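Local coordinates for 3',5'-cyclic-nucleotide phosphodiesterase 1 (Saccharomyces cerevisiae, PDB 4OJV), which belongs to the class-II phosphodiesterases, a family of the metallo-hydrolase clan, and holds two zinc ions within its fold, at residues A[24-29]-A[33-38]; A[67-72]-A[327-332]; A[194-199]-A[229-234]. All blocks are in the same frame, centred on the assembly; numbering follows the deposited sequence.

Overall arrangement
From the N terminus, interaction 1 closes first: it pairs strands 22-27 and 35-38 as a hairpin in one of the two mixed sheets. Interaction 2 then spans the chain, bringing loop 67-72 to loop 327-332, just after the zinc ligand H326, at the boundary with the second subunit. Interaction 3 is nested inside that long loop and joins 194-199 to 229-234 in the other mixed sheet. Interactions 1 and 3 touch where the two sheets face each other: V38 and L25 pack on F230, and I36 on C199. Interaction 2 lies on the opposite side of the chain's centre, its centre about 30 Å from that of interaction 1 and 37 Å from that of interaction 3.

Interaction 1: residues A[24-29]-A[33-38]; sequences ILKPAR and PELIAV
L25 and I36 form the hydrogen-bonded pair of an antiparallel beta hairpin in which strands 22-27 and 35-38 lie side by side in a mixed sheet. L25 N reaches I36 O at 2.8 Å with an N-H...O angle of 166°, and I36 N returns to L25 O at 3.1 Å. One residue along, I24 and A37 make a non-hydrogen-bonded pair, and the CA of I24 adds a CA-H...O contact of 3.2 Å to I36 O. On the I24 and A37 face, the isoleucine spreads its two branches: CD1 meets A37 CB at 3.8 Å, while CG2, placed anti to the backbone N by the torsion of CG1 (chi1 -59°), lies 3.8 Å from L35 CD2. That leucine methyl touches two residues of the neighbouring strand, since K26 CD also passes 3.9 Å from L35 CD2. On the other face, L25 CD1 passes I36 and packs on V38 CG2 at 3.7 Å. W204 of the second sheet covers L25 and I36, and strands 4-8 and 121-125 flank the hairpin, as expected inside a metallo-beta-lactamase-like sandwich. Beyond L35 the K26 chain bends twice and carries its ammonium to a salt bridge with E5 and bonds with T30 O and S93. The same NZ meets P27 O at 2.8 Å, nearly in line with that carbonyl (C=O...N 173°).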
ATOM      1  N   ILE A  24      12.688   8.849  -5.132  1.00  9.69           N
ATOM      2  CA  ILE A  24      12.789   9.383  -6.487  1.00 10.17           C
ATOM      3  C   ILE A  24      14.106  10.143  -6.621  1.00  9.33           C
ATOM      4  O   ILE A  24      14.482  10.902  -5.724  1.00 10.04           O
ATOM      5  CB  ILE A  24      11.599  10.321  -6.799  1.00 12.49           C
ATOM      6  CG1 ILE A  24      10.260   9.588  -6.667  1.00 13.74           C
ATOM      7  CG2 ILE A  24      11.760  10.994  -8.160  1.00 13.57           C
ATOM      8  CD1 ILE A  24      10.107   8.395  -7.572  1.00 15.90           C
ATOM      9  N   LEU A  25      14.790   9.948  -7.744  1.00  9.38           N
ATOM     10  CA  LEU A  25      16.059  10.625  -8.014  1.00  9.83           C
ATOM     11  C   LEU A  25      15.987  11.433  -9.291  1.00  9.94           C
ATOM     12  O   LEU A  25      15.410  10.978 -10.290  1.00 10.55           O
ATOM     13  CB  LEU A  25      17.183   9.607  -8.195  1.00 10.53           C
ATOM     14  CG  LEU A  25      17.375   8.501  -7.162  1.00 11.82           C
ATOM     15  CD1 LEU A  25      18.527   7.591  -7.559  1.00 12.95           C
ATOM     16  CD2 LEU A  25      17.607   9.084  -5.782  1.00 13.69           C
ATOM     17  N   LYS A  26      16.621  12.605  -9.276  1.00  9.89           N
ATOM     18  CA  LYS A  26      16.865  13.368 -10.494  1.00 10.47           C
ATOM     19  C   LYS A  26      18.100  14.237 -10.285  1.00 11.16           C
ATOM     20  O   LYS A  26      18.507  14.490  -9.150  1.00 11.23           O
ATOM     21  CB  LYS A  26      15.652  14.227 -10.879  1.00 11.40           C
ATOM     22  CG  LYS A  26      15.309  15.316  -9.864  1.00 11.49           C
ATOM     23  CD  LYS A  26      14.151  16.208 -10.325  1.00 12.76           C
ATOM     24  CE  LYS A  26      14.548  17.244 -11.372  1.00 13.52           C
ATOM     25  NZ  LYS A  26      15.534  18.251 -10.876  1.00 13.86           N
ATOM     26  N   PRO A  27      18.705  14.720 -11.385  1.00 11.10           N
ATOM     27  CA  PRO A  27      19.791  15.680 -11.237  1.00 11.81           C
ATOM     28  C   PRO A  27      19.288  16.954 -10.573  1.00 12.14           C
ATOM     29  O   PRO A  27      18.140  17.359 -10.776  1.00 12.80           O
ATOM     30  CB  PRO A  27      20.197  15.973 -12.687  1.00 12.72           C
ATOM     31  CG  PRO A  27      19.775  14.763 -13.452  1.00 12.48           C
ATOM     32  CD  PRO A  27      18.485  14.353 -12.797  1.00 11.67           C
ATOM     33  N   ALA A  28      20.147  17.589  -9.784  1.00 12.86           N
ATOM     34  CA  ALA A  28      19.796  18.863  -9.175  1.00 13.94           C
ATOM     35  C   ALA A  28      19.518  19.933 -10.230  1.00 13.86           C
ATOM     36  O   ALA A  28      20.148  19.956 -11.296  1.00 15.13           O
ATOM     37  CB  ALA A  28      20.895  19.319  -8.238  1.00 16.91           C
ATOM     38  N   ARG A  29      18.545  20.789  -9.927  1.00 13.86           N
ATOM     39  CA  ARG A  29      18.288  22.053 -10.652  1.00 14.37           C
ATOM     40  C   ARG A  29      17.576  21.934 -11.998  1.00 14.32           C
ATOM     41  O   ARG A  29      16.815  22.826 -12.362  1.00 16.00           O
ATOM     42  CB  ARG A  29      19.576  22.873 -10.821  1.00 17.37           C
ATOM     43  CG  ARG A  29      20.180  23.361  -9.514  1.00 20.43           C
ATOM     44  CD  ARG A  29      21.549  24.017  -9.707  1.00 23.82           C
ATOM     45  NE  ARG A  29      22.551  23.069 -10.203  1.00 26.33           N
ATOM     46  CZ  ARG A  29      23.289  22.262  -9.440  1.00 26.22           C
ATOM     47  NH1 ARG A  29      23.176  22.282  -8.116  1.00 24.70           N
ATOM     48  NH2 ARG A  29      24.155  21.431 -10.010  1.00 29.43           N
ATOM     49  N   PRO A  33      11.061  16.320 -17.168  1.00 13.80           N
ATOM     50  CA  PRO A  33      10.033  15.562 -16.446  1.00 14.37           C
ATOM     51  C   PRO A  33      10.493  14.169 -16.006  1.00 13.52           C
ATOM     52  O   PRO A  33       9.857  13.562 -15.153  1.00 14.31           O
ATOM     53  CB  PRO A  33       8.891  15.469 -17.462  1.00 16.80           C
ATOM     54  CG  PRO A  33       9.553  15.585 -18.792  1.00 18.12           C
ATOM     55  CD  PRO A  33      10.733  16.494 -18.597  1.00 15.52           C
ATOM     56  N   GLU A  34      11.584  13.671 -16.573  1.00 13.69           N
ATOM     57  CA  GLU A  34      12.016  12.306 -16.308  1.00 13.51           C
ATOM     58  C   GLU A  34      12.538  12.140 -14.892  1.00 13.30           C
ATOM     59  O   GLU A  34      13.223  13.006 -14.351  1.00 13.92           O
ATOM     60  CB  GLU A  34      13.063  11.861 -17.333  1.00 15.59           C
ATOM     61  CG  GLU A  34      12.502  11.629 -18.733  1.00 18.38           C
ATOM     62  CD  GLU A  34      12.356  12.898 -19.559  1.00 19.76           C
ATOM     63  OE1 GLU A  34      12.903  13.949 -19.171  1.00 19.55           O
ATOM     64  OE2 GLU A  34      11.695  12.839 -20.621  1.00 27.41           O
ATOM     65  N   LEU A  35      12.193  10.997 -14.303  1.00 12.10           N
ATOM     66  CA  LEU A  35      12.529  10.663 -12.929  1.00 11.56           C
ATOM     67  C   LEU A  35      12.902   9.188 -12.839  1.00 11.07           C
ATOM     68  O   LEU A  35      12.350   8.362 -13.581  1.00 13.46           O
ATOM     69  CB  LEU A  35      11.324  10.910 -12.014  1.00 11.82           C
ATOM     70  CG  LEU A  35      10.809  12.344 -11.919  1.00 12.63           C
ATOM     71  CD1 LEU A  35       9.448  12.408 -11.240  1.00 14.16           C
ATOM     72  CD2 LEU A  35      11.823  13.222 -11.198  1.00 14.22           C
ATOM     73  N   ILE A  36      13.825   8.864 -11.934  1.00 10.74           N
ATOM     74  CA  ILE A  36      14.153   7.486 -11.579  1.00 11.63           C
ATOM     75  C   ILE A  36      13.527   7.176 -10.224  1.00 10.04           C
ATOM     76  O   ILE A  36      13.534   8.027  -9.337  1.00 10.66           O
ATOM     77  CB  ILE A  36      15.694   7.277 -11.476  1.00 14.44           C
ATOM     78  CG1 ILE A  36      16.328   7.229 -12.876  1.00 15.88           C
ATOM     79  CG2 ILE A  36      16.030   6.049 -10.626  1.00 15.09           C
ATOM     80  CD1 ILE A  36      17.839   7.244 -12.836  1.00 18.14           C
ATOM     81  N   ALA A  37      13.003   5.967 -10.045  1.00  9.58           N
ATOM     82  CA  ALA A  37      12.598   5.490  -8.724  1.00  9.29           C
ATOM     83  C   ALA A  37      13.544   4.386  -8.260  1.00  9.50           C
ATOM     84  O   ALA A  37      13.894   3.490  -9.038  1.00 11.08           O
ATOM     85  CB  ALA A  37      11.168   4.971  -8.760  1.00 10.33           C
ATOM     86  N   VAL A  38      13.960   4.445  -6.996  1.00  8.96           N
ATOM     87  CA  VAL A  38      14.589   3.306  -6.348  1.00  8.70           C
ATOM     88  C   VAL A  38      13.555   2.697  -5.433  1.00  9.02           C
ATOM     89  O   VAL A  38      13.035   3.355  -4.525  1.00  9.20           O
ATOM     90  CB  VAL A  38      15.874   3.662  -5.578  1.00  9.89           C
ATOM     91  CG1 VAL A  38      16.517   2.384  -5.047  1.00 11.52           C
ATOM     92  CG2 VAL A  38      16.840   4.428  -6.471  1.00 12.13           C
TER

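Interaction 2: residues A[67-72]-A[327-332]; sequences SFYEHD and VKSTPA. With MPD ((4S)-2-methyl-2,4-pentanediol), chain C; SO4 (sulfate ion), chain B.
Y69 is the residue through which loop 67-72 meets S329, T330 and A332 of loop 327-332. Its ring makes the van der Waals part of the contact with its edge: T330 O lies in the ring plane 3.2 Å from CE2, and A332 O likewise 3.4 Å from CD2, so two backbone carbonyls face the same ring edge, where slightly positive ring hydrogens would suit them. The phenol oxygen sits farther along, with Y69 OH 3.3 Å from S329 CA. The Y69 CB already points at the other loop, and with CG anti to the carbonyl carbon (chi1 -65°) the ring extends across to set its CD2-CE2 edge against the two carbonyls.

Direct hydrogen bonding between the loops is slight: T330 N gives a weak bond to Y69 OH at 3.3 Å. A bound 2-methyl-2,4-pentanediol, probably from the crystallisation liquor, supplies the rest. Its O2 is shared by Y69 OH at 2.8 Å and S329 OG at 2.7 Å, while its O4 donates to S67 O at 2.8 Å, bridging the two loops.

Charge appears at the far end, where K328 NZ binds a sulfate ion, likewise probably from the crystallisation liquor, through O2 at 2.8 Å and also meets G13 O; H294 holds the same sulfate.

The second subunit closes in as well: its M111 packs on Y69, its N109 bonds A332 O, and its T110 bonds D72. The whole is thus a loop-to-loop contact at a dimer interface, joining the turn of the 64-66/73-75 hairpin to the loop that follows the zinc ligand H326.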
ATOM      1  N   SER A  67       4.330  11.343  13.657  1.00 11.93           N
ATOM      2  CA  SER A  67       5.095  10.479  14.551  1.00 11.57           C
ATOM      3  C   SER A  67       4.214   9.381  15.148  1.00 12.12           C
ATOM      4  O   SER A  67       4.411   8.200  14.855  1.00 12.64           O
ATOM      5  CB  SER A  67       5.754  11.313  15.657  1.00 12.21           C
ATOM      6  OG  SER A  67       6.384  10.485  16.607  1.00 11.34           O
ATOM      7  N   PHE A  68       3.254   9.781  15.989  1.00 12.16           N
ATOM      8  CA  PHE A  68       2.249   8.898  16.616  1.00 12.20           C
ATOM      9  C   PHE A  68       2.721   8.190  17.889  1.00 12.45           C
ATOM     10  O   PHE A  68       2.109   7.216  18.335  1.00 13.34           O
ATOM     11  CB  PHE A  68       1.609   7.933  15.600  1.00 13.98           C
ATOM     12  CG  PHE A  68       1.039   8.631  14.395  1.00 14.76           C
ATOM     13  CD1 PHE A  68      -0.012   9.537  14.524  1.00 17.58           C
ATOM     14  CD2 PHE A  68       1.574   8.409  13.134  1.00 15.67           C
ATOM     15  CE1 PHE A  68      -0.527  10.196  13.415  1.00 19.49           C
ATOM     16  CE2 PHE A  68       1.052   9.048  12.017  1.00 16.57           C
ATOM     17  CZ  PHE A  68       0.003   9.944  12.158  1.00 19.24           C
ATOM     18  N   TYR A  69       3.787   8.710  18.492  1.00 12.51           N
ATOM     19  CA  TYR A  69       4.299   8.154  19.735  1.00 12.15           C
ATOM     20  C   TYR A  69       4.062   9.159  20.864  1.00 12.85           C
ATOM     21  O   TYR A  69       2.913   9.449  21.183  1.00 13.39           O
ATOM     22  CB  TYR A  69       5.758   7.724  19.589  1.00 12.24           C
ATOM     23  CG  TYR A  69       5.916   6.577  18.605  1.00 11.19           C
ATOM     24  CD1 TYR A  69       5.978   6.804  17.223  1.00 11.78           C
ATOM     25  CD2 TYR A  69       5.992   5.262  19.056  1.00 11.54           C
ATOM     26  CE1 TYR A  69       6.113   5.759  16.318  1.00 12.42           C
ATOM     27  CE2 TYR A  69       6.122   4.202  18.156  1.00 11.74           C
ATOM     28  CZ  TYR A  69       6.182   4.462  16.789  1.00 11.48           C
ATOM     29  OH  TYR A  69       6.333   3.411  15.890  1.00 12.93           O
ATOM     30  N   GLU A  70       5.111   9.717  21.454  1.00 11.85           N
ATOM     31  CA  GLU A  70       4.920  10.739  22.494  1.00 12.90           C
ATOM     32  C   GLU A  70       3.995  11.856  22.009  1.00 13.11           C
ATOM     33  O   GLU A  70       3.177  12.362  22.784  1.00 15.39           O
ATOM     34  CB  GLU A  70       6.266  11.274  22.971  1.00 12.86           C
ATOM     35  CG  GLU A  70       7.046  10.231  23.759  1.00 13.40           C
ATOM     36  CD  GLU A  70       8.495  10.599  23.962  1.00 14.59           C
ATOM     37  OE1 GLU A  70       9.172  10.957  22.981  1.00 15.01           O
ATOM     38  OE2 GLU A  70       8.963  10.522  25.119  1.00 15.88           O
ATOM     39  N   HIS A  71       4.114  12.235  20.735  1.00 12.78           N
ATOM     40  CA  HIS A  71       3.169  13.160  20.103  1.00 13.10           C
ATOM     41  C   HIS A  71       2.769  12.637  18.754  1.00 13.43           C
ATOM     42  O   HIS A  71       3.533  11.931  18.093  1.00 13.54           O
ATOM     43  CB  HIS A  71       3.776  14.546  19.908  1.00 14.79           C
ATOM     44  CG  HIS A  71       4.322  15.152  21.169  1.00 15.64           C
ATOM     45  ND1 HIS A  71       5.603  14.986  21.551  1.00 15.48           N
ATOM     46  CD2 HIS A  71       3.714  15.929  22.144  1.00 18.03           C
ATOM     47  CE1 HIS A  71       5.803  15.635  22.709  1.00 17.25           C
ATOM     48  NE2 HIS A  71       4.648  16.206  23.070  1.00 18.99           N
ATOM     49  N   ASP A  72       1.585  13.016  18.301  1.00 12.92           N
ATOM     50  CA  ASP A  72       1.161  12.633  16.966  1.00 12.76           C
ATOM     51  C   ASP A  72       1.991  13.325  15.879  1.00 13.23           C
ATOM     52  O   ASP A  72       2.168  12.777  14.789  1.00 14.73           O
ATOM     53  CB  ASP A  72      -0.336  12.887  16.784  1.00 14.49           C
ATOM     54  CG  ASP A  72      -1.193  11.870  17.514  1.00 15.31           C
ATOM     55  OD1 ASP A  72      -0.694  10.780  17.881  1.00 15.37           O
ATOM     56  OD2 ASP A  72      -2.390  12.142  17.704  1.00 19.50           O
ATOM     57  N   VAL A 327      12.764   2.410   8.932  1.00 10.98           N
ATOM     58  CA  VAL A 327      12.544   2.201  10.359  1.00 11.05           C
ATOM     59  C   VAL A 327      11.144   1.616  10.558  1.00 10.78           C
ATOM     60  O   VAL A 327      10.162   2.105   9.994  1.00 10.87           O
ATOM     61  CB  VAL A 327      12.736   3.496  11.177  1.00 11.07           C
ATOM     62  CG1 VAL A 327      12.407   3.264  12.648  1.00 12.12           C
ATOM     63  CG2 VAL A 327      14.167   4.001  11.030  1.00 12.32           C
ATOM     64  N   LYS A 328      11.069   0.558  11.355  1.00 10.07           N
ATOM     65  CA  LYS A 328       9.797  -0.105  11.616  1.00 10.90           C
ATOM     66  C   LYS A 328       9.040   0.553  12.759  1.00 10.49           C
ATOM     67  O   LYS A 328       9.643   1.109  13.688  1.00 11.77           O
ATOM     68  CB  LYS A 328      10.051  -1.576  11.939  1.00 11.91           C
ATOM     69  CG  LYS A 328      10.486  -2.372  10.717  1.00 12.34           C
ATOM     70  CD  LYS A 328      10.721  -3.845  11.026  1.00 14.15           C
ATOM     71  CE  LYS A 328      11.090  -4.659   9.788  1.00 14.79           C
ATOM     72  NZ  LYS A 328      10.022  -4.752   8.747  1.00 15.35           N
ATOM     73  N   SER A 329       7.712   0.484  12.711  1.00 11.14           N
ATOM     74  CA  SER A 329       6.920   0.819  13.900  1.00 12.54           C
ATOM     75  C   SER A 329       7.154  -0.234  14.972  1.00 13.81           C
ATOM     76  O   SER A 329       7.547  -1.376  14.693  1.00 15.29           O
ATOM     77  CB  SER A 329       5.422   0.864  13.608  1.00 14.22           C
ATOM     78  OG  SER A 329       5.102   1.829  12.644  1.00 13.71           O
ATOM     79  N   THR A 330       6.895   0.150  16.206  1.00 15.27           N
ATOM     80  CA  THR A 330       6.988  -0.752  17.328  1.00 16.28           C
ATOM     81  C   THR A 330       6.032  -0.187  18.370  1.00 16.72           C
ATOM     82  O   THR A 330       5.800   1.021  18.393  1.00 16.61           O
ATOM     83  CB  THR A 330       8.443  -0.859  17.847  1.00 18.74           C
ATOM     84  OG1 THR A 330       8.492  -1.759  18.955  1.00 22.87           O
ATOM     85  CG2 THR A 330       8.998   0.493  18.268  1.00 21.30           C
ATOM     86  N   PRO A 331       5.428  -1.052  19.201  1.00 17.03           N
ATOM     87  CA  PRO A 331       4.518  -0.532  20.227  1.00 18.07           C
ATOM     88  C   PRO A 331       5.274  -0.009  21.459  1.00 17.98           C
ATOM     89  O   PRO A 331       5.078  -0.493  22.576  1.00 21.89           O
ATOM     90  CB  PRO A 331       3.638  -1.744  20.562  1.00 19.79           C
ATOM     91  CG  PRO A 331       4.497  -2.918  20.249  1.00 20.54           C
ATOM     92  CD  PRO A 331       5.375  -2.525  19.101  1.00 18.50           C
ATOM     93  N   ALA A 332       6.142   0.975  21.220  1.00 17.40           N
ATOM     94  CA  ALA A 332       7.012   1.560  22.232  1.00 17.54           C
ATOM     95  C   ALA A 332       6.524   2.944  22.627  1.00 15.69           C
ATOM     96  O   ALA A 332       5.712   3.550  21.933  1.00 15.08           O
ATOM     97  CB  ALA A 332       8.440   1.644  21.712  1.00 20.88           C
TER
HETATM   98  C1  MPD C 402       6.983   4.027  10.970  1.00 15.27           C
HETATM   99  C2  MPD C 402       7.095   4.813  12.277  1.00 13.78           C
HETATM  100  O2  MPD C 402       6.143   4.302  13.222  1.00 14.13           O
HETATM  101  CM  MPD C 402       8.487   4.609  12.865  1.00 14.74           C
HETATM  102  C3  MPD C 402       6.873   6.320  12.002  1.00 15.59           C
HETATM  103  C4  MPD C 402       5.415   6.657  11.631  1.00 15.91           C
HETATM  104  O4  MPD C 402       4.582   6.414  12.753  1.00 15.13           O
HETATM  105  C5  MPD C 402       5.270   8.119  11.212  1.00 16.74           C
HETATM  106  S   SO4 B 401      10.838  -6.528   5.642  1.00 17.23           S
HETATM  107  O1  SO4 B 401       9.504  -6.887   5.085  1.00 17.96           O
HETATM  108  O2  SO4 B 401      10.852  -6.840   7.102  1.00 17.99           O
HETATM  109  O3  SO4 B 401      11.924  -7.274   4.928  1.00 16.87           O
HETATM  110  O4  SO4 B 401      10.991  -5.062   5.459  1.00 19.18           O

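Interaction 3: residues A[194-199]-A[229-234]; sequences KEVQKC and IFRDRK
V196, K198 and C199 meet R231, R233 and F230 in a side-chain contact between next-but-one strands of a mixed sheet in the metallo-beta-lactamase-like sandwich: 204-215 runs between 197-198 and 222-232, and no direct hydrogen bond joins the two segments. The buried end is a sulfur-aromatic contact. C199 SG approaches F230 at its ring edge, 4.1 Å from CD2 and 5.3 Å from the centroid, 89° off the ring normal. Y125 of the facing sheet also packs edge-to-face with F230.

Toward the surface, the contact turns to long cationic chains around a single carboxylate. D205, on the intervening strand, takes salt bridges from K198 and R233 at OD1 and from R231 at OD2. This shared anion probably draws the chains together: K198 NZ lies 4.0 Å from R233 NH1, and K198 crosses R233 at about a right angle, its CD 3.4 Å from the same NH1. A bend at chi2 (-65°) turns the lysine chain toward that site. The guanidinium of R231 offers its edge to V196, whose CG1 and CG2 both lie 3.8 Å from NH2; the carboxylate probably fixes the rotation of that group. A water completes the link: in the plane of the R233 guanidinium, it accepts a bond from NH2 at 2.8 Å and sits 3.0 Å from C199 O.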
ATOM      1  N   LYS A 194      27.696  -5.962 -10.027  1.00 18.18           N
ATOM      2  CA  LYS A 194      29.048  -5.379 -10.000  1.00 18.03           C
ATOM      3  C   LYS A 194      29.457  -4.665 -11.291  1.00 19.88           C
ATOM      4  O   LYS A 194      30.585  -4.187 -11.395  1.00 24.43           O
ATOM      5  CB  LYS A 194      30.108  -6.432  -9.635  1.00 19.37           C
ATOM      6  CG  LYS A 194      29.773  -7.282  -8.421  1.00 19.61           C
ATOM      7  CD  LYS A 194      30.908  -8.245  -8.093  1.00 23.49           C
ATOM      8  CE  LYS A 194      30.395  -9.474  -7.363  1.00 25.13           C
ATOM      9  NZ  LYS A 194      29.774  -9.145  -6.051  1.00 32.09           N
ATOM     10  N   GLU A 195      28.551  -4.595 -12.262  1.00 19.05           N
ATOM     11  CA  GLU A 195      28.855  -4.036 -13.578  1.00 21.52           C
ATOM     12  C   GLU A 195      28.329  -2.614 -13.691  1.00 22.21           C
ATOM     13  O   GLU A 195      27.195  -2.324 -13.287  1.00 20.28           O
ATOM     14  CB  GLU A 195      28.237  -4.917 -14.665  1.00 24.52           C
ATOM     15  CG  GLU A 195      28.696  -4.625 -16.086  1.00 29.16           C
ATOM     16  CD  GLU A 195      27.991  -5.505 -17.101  1.00 35.51           C
ATOM     17  OE1 GLU A 195      26.844  -5.186 -17.478  1.00 35.70           O
ATOM     18  OE2 GLU A 195      28.584  -6.519 -17.521  1.00 43.14           O
ATOM     19  N   VAL A 196      29.169  -1.732 -14.227  1.00 21.92           N
ATOM     20  CA  VAL A 196      28.796  -0.348 -14.463  1.00 21.41           C
ATOM     21  C   VAL A 196      27.858  -0.324 -15.654  1.00 22.15           C
ATOM     22  O   VAL A 196      28.246  -0.644 -16.785  1.00 26.08           O
ATOM     23  CB  VAL A 196      30.024   0.560 -14.720  1.00 22.85           C
ATOM     24  CG1 VAL A 196      29.591   1.986 -15.028  1.00 24.71           C
ATOM     25  CG2 VAL A 196      30.968   0.543 -13.527  1.00 24.46           C
ATOM     26  N   GLN A 197      26.611   0.029 -15.380  1.00 22.00           N
ATOM     27  CA  GLN A 197      25.589   0.090 -16.399  1.00 22.33           C
ATOM     28  C   GLN A 197      25.107   1.541 -16.537  1.00 20.67           C
ATOM     29  O   GLN A 197      25.399   2.379 -15.679  1.00 22.85           O
ATOM     30  CB  GLN A 197      24.509  -0.963 -16.084  1.00 24.91           C
ATOM     31  CG  GLN A 197      25.037  -2.380 -16.370  1.00 25.82           C
ATOM     32  CD  GLN A 197      24.538  -3.488 -15.436  1.00 23.02           C
ATOM     33  OE1 GLN A 197      24.758  -3.467 -14.210  1.00 22.04           O
ATOM     34  NE2 GLN A 197      23.901  -4.493 -16.027  1.00 19.09           N
ATOM     35  N   LYS A 198      24.444   1.874 -17.634  1.00 24.00           N
ATOM     36  CA  LYS A 198      24.084   3.270 -17.868  1.00 24.49           C
ATOM     37  C   LYS A 198      22.615   3.521 -17.584  1.00 24.31           C
ATOM     38  O   LYS A 198      21.759   2.693 -17.908  1.00 24.66           O
ATOM     39  CB  LYS A 198      24.424   3.698 -19.301  1.00 27.56           C
ATOM     40  CG  LYS A 198      25.852   3.394 -19.746  1.00 29.07           C
ATOM     41  CD  LYS A 198      26.881   4.189 -18.954  1.00 31.45           C
ATOM     42  CE  LYS A 198      28.298   3.731 -19.262  1.00 33.21           C
ATOM     43  NZ  LYS A 198      29.303   4.367 -18.365  1.00 28.66           N
ATOM     44  N   CYS A 199      22.330   4.659 -16.958  1.00 21.30           N
ATOM     45  CA  CYS A 199      20.956   5.127 -16.837  1.00 19.65           C
ATOM     46  C   CYS A 199      20.480   5.599 -18.208  1.00 20.68           C
ATOM     47  O   CYS A 199      21.289   6.003 -19.052  1.00 21.63           O
ATOM     48  CB  CYS A 199      20.837   6.257 -15.817  1.00 19.46           C
ATOM     49  SG  CYS A 199      21.102   5.764 -14.095  1.00 19.85           S
ATOM     50  N   ILE A 229      24.635   1.882  -6.507  1.00 11.67           N
ATOM     51  CA  ILE A 229      25.426   3.109  -6.621  1.00 12.16           C
ATOM     52  C   ILE A 229      24.958   3.876  -7.852  1.00 10.81           C
ATOM     53  O   ILE A 229      24.887   3.308  -8.946  1.00 12.16           O
ATOM     54  CB  ILE A 229      26.942   2.836  -6.759  1.00 12.24           C
ATOM     55  CG1 ILE A 229      27.428   1.920  -5.628  1.00 13.47           C
ATOM     56  CG2 ILE A 229      27.721   4.155  -6.811  1.00 13.85           C
ATOM     57  CD1 ILE A 229      28.879   1.496  -5.744  1.00 14.37           C
ATOM     58  N   PHE A 230      24.637   5.154  -7.669  1.00 10.46           N
ATOM     59  CA  PHE A 230      24.386   6.060  -8.792  1.00 11.36           C
ATOM     60  C   PHE A 230      25.516   7.067  -8.848  1.00 11.11           C
ATOM     61  O   PHE A 230      25.783   7.745  -7.864  1.00 11.75           O
ATOM     62  CB  PHE A 230      23.027   6.761  -8.669  1.00 11.79           C
ATOM     63  CG  PHE A 230      21.861   5.817  -8.743  1.00 11.77           C
ATOM     64  CD1 PHE A 230      21.365   5.205  -7.593  1.00 11.91           C
ATOM     65  CD2 PHE A 230      21.293   5.493  -9.973  1.00 12.51           C
ATOM     66  CE1 PHE A 230      20.303   4.317  -7.673  1.00 12.48           C
ATOM     67  CE2 PHE A 230      20.231   4.603 -10.056  1.00 13.10           C
ATOM     68  CZ  PHE A 230      19.746   4.012  -8.901  1.00 12.15           C
ATOM     69  N   ARG A 231      26.170   7.149 -10.005  1.00 12.75           N
ATOM     70  CA  ARG A 231      27.301   8.056 -10.184  1.00 12.75           C
ATOM     71  C   ARG A 231      27.024   9.054 -11.295  1.00 11.77           C
ATOM     72  O   ARG A 231      26.742   8.665 -12.430  1.00 13.17           O
ATOM     73  CB  ARG A 231      28.576   7.272 -10.485  1.00 13.78           C
ATOM     74  CG  ARG A 231      29.774   8.162 -10.823  1.00 14.36           C
ATOM     75  CD  ARG A 231      31.080   7.383 -10.831  1.00 16.49           C
ATOM     76  NE  ARG A 231      31.035   6.313 -11.817  1.00 15.84           N
ATOM     77  CZ  ARG A 231      31.652   5.145 -11.697  1.00 16.52           C
ATOM     78  NH1 ARG A 231      32.397   4.885 -10.624  1.00 18.92           N
ATOM     79  NH2 ARG A 231      31.528   4.237 -12.660  1.00 17.80           N
ATOM     80  N   ASP A 232      27.095  10.338 -10.964  1.00 12.53           N
ATOM     81  CA  ASP A 232      27.023  11.376 -11.981  1.00 13.18           C
ATOM     82  C   ASP A 232      28.364  11.415 -12.708  1.00 14.35           C
ATOM     83  O   ASP A 232      29.391  11.677 -12.087  1.00 15.05           O
ATOM     84  CB  ASP A 232      26.750  12.729 -11.344  1.00 14.36           C
ATOM     85  CG  ASP A 232      26.767  13.846 -12.350  1.00 15.07           C
ATOM     86  OD1 ASP A 232      26.037  13.740 -13.345  1.00 15.23           O
ATOM     87  OD2 ASP A 232      27.524  14.810 -12.151  1.00 16.66           O
ATOM     88  N   ARG A 233      28.360  11.158 -14.012  1.00 15.39           N
ATOM     89  CA  ARG A 233      29.625  11.040 -14.733  1.00 17.27           C
ATOM     90  C   ARG A 233      30.444  12.318 -14.797  1.00 18.76           C
ATOM     91  O   ARG A 233      31.672  12.262 -14.715  1.00 23.69           O
ATOM     92  CB  ARG A 233      29.421  10.430 -16.111  1.00 17.10           C
ATOM     93  CG  ARG A 233      29.215   8.927 -16.049  1.00 20.23           C
ATOM     94  CD  ARG A 233      29.320   8.301 -17.426  1.00 21.41           C
ATOM     95  NE  ARG A 233      28.305   8.838 -18.330  1.00 21.77           N
ATOM     96  CZ  ARG A 233      27.064   8.374 -18.439  1.00 21.96           C
ATOM     97  NH1 ARG A 233      26.661   7.354 -17.699  1.00 21.12           N
ATOM     98  NH2 ARG A 233      26.223   8.936 -19.300  1.00 22.27           N
ATOM     99  N   LYS A 234      29.775  13.463 -14.888  1.00 17.98           N
ATOM    100  CA  LYS A 234      30.496  14.741 -14.989  1.00 20.56           C
ATOM    101  C   LYS A 234      31.235  15.095 -13.700  1.00 21.82           C
ATOM    102  O   LYS A 234      32.451  15.318 -13.710  1.00 23.32           O
ATOM    103  CB  LYS A 234      29.552  15.883 -15.378  1.00 24.04           C
ATOM    104  CG  LYS A 234      30.249  17.234 -15.513  1.00 26.68           C
ATOM    105  CD  LYS A 234      29.273  18.354 -15.832  1.00 31.31           C
ATOM    106  CE  LYS A 234      30.011  19.647 -16.147  1.00 33.27           C
ATOM    107  NZ  LYS A 234      29.077  20.749 -16.503  1.00 37.17           N
TER
HETATM  108  O   HOH W   1      23.867   7.450 -18.970  1.00 25.84           O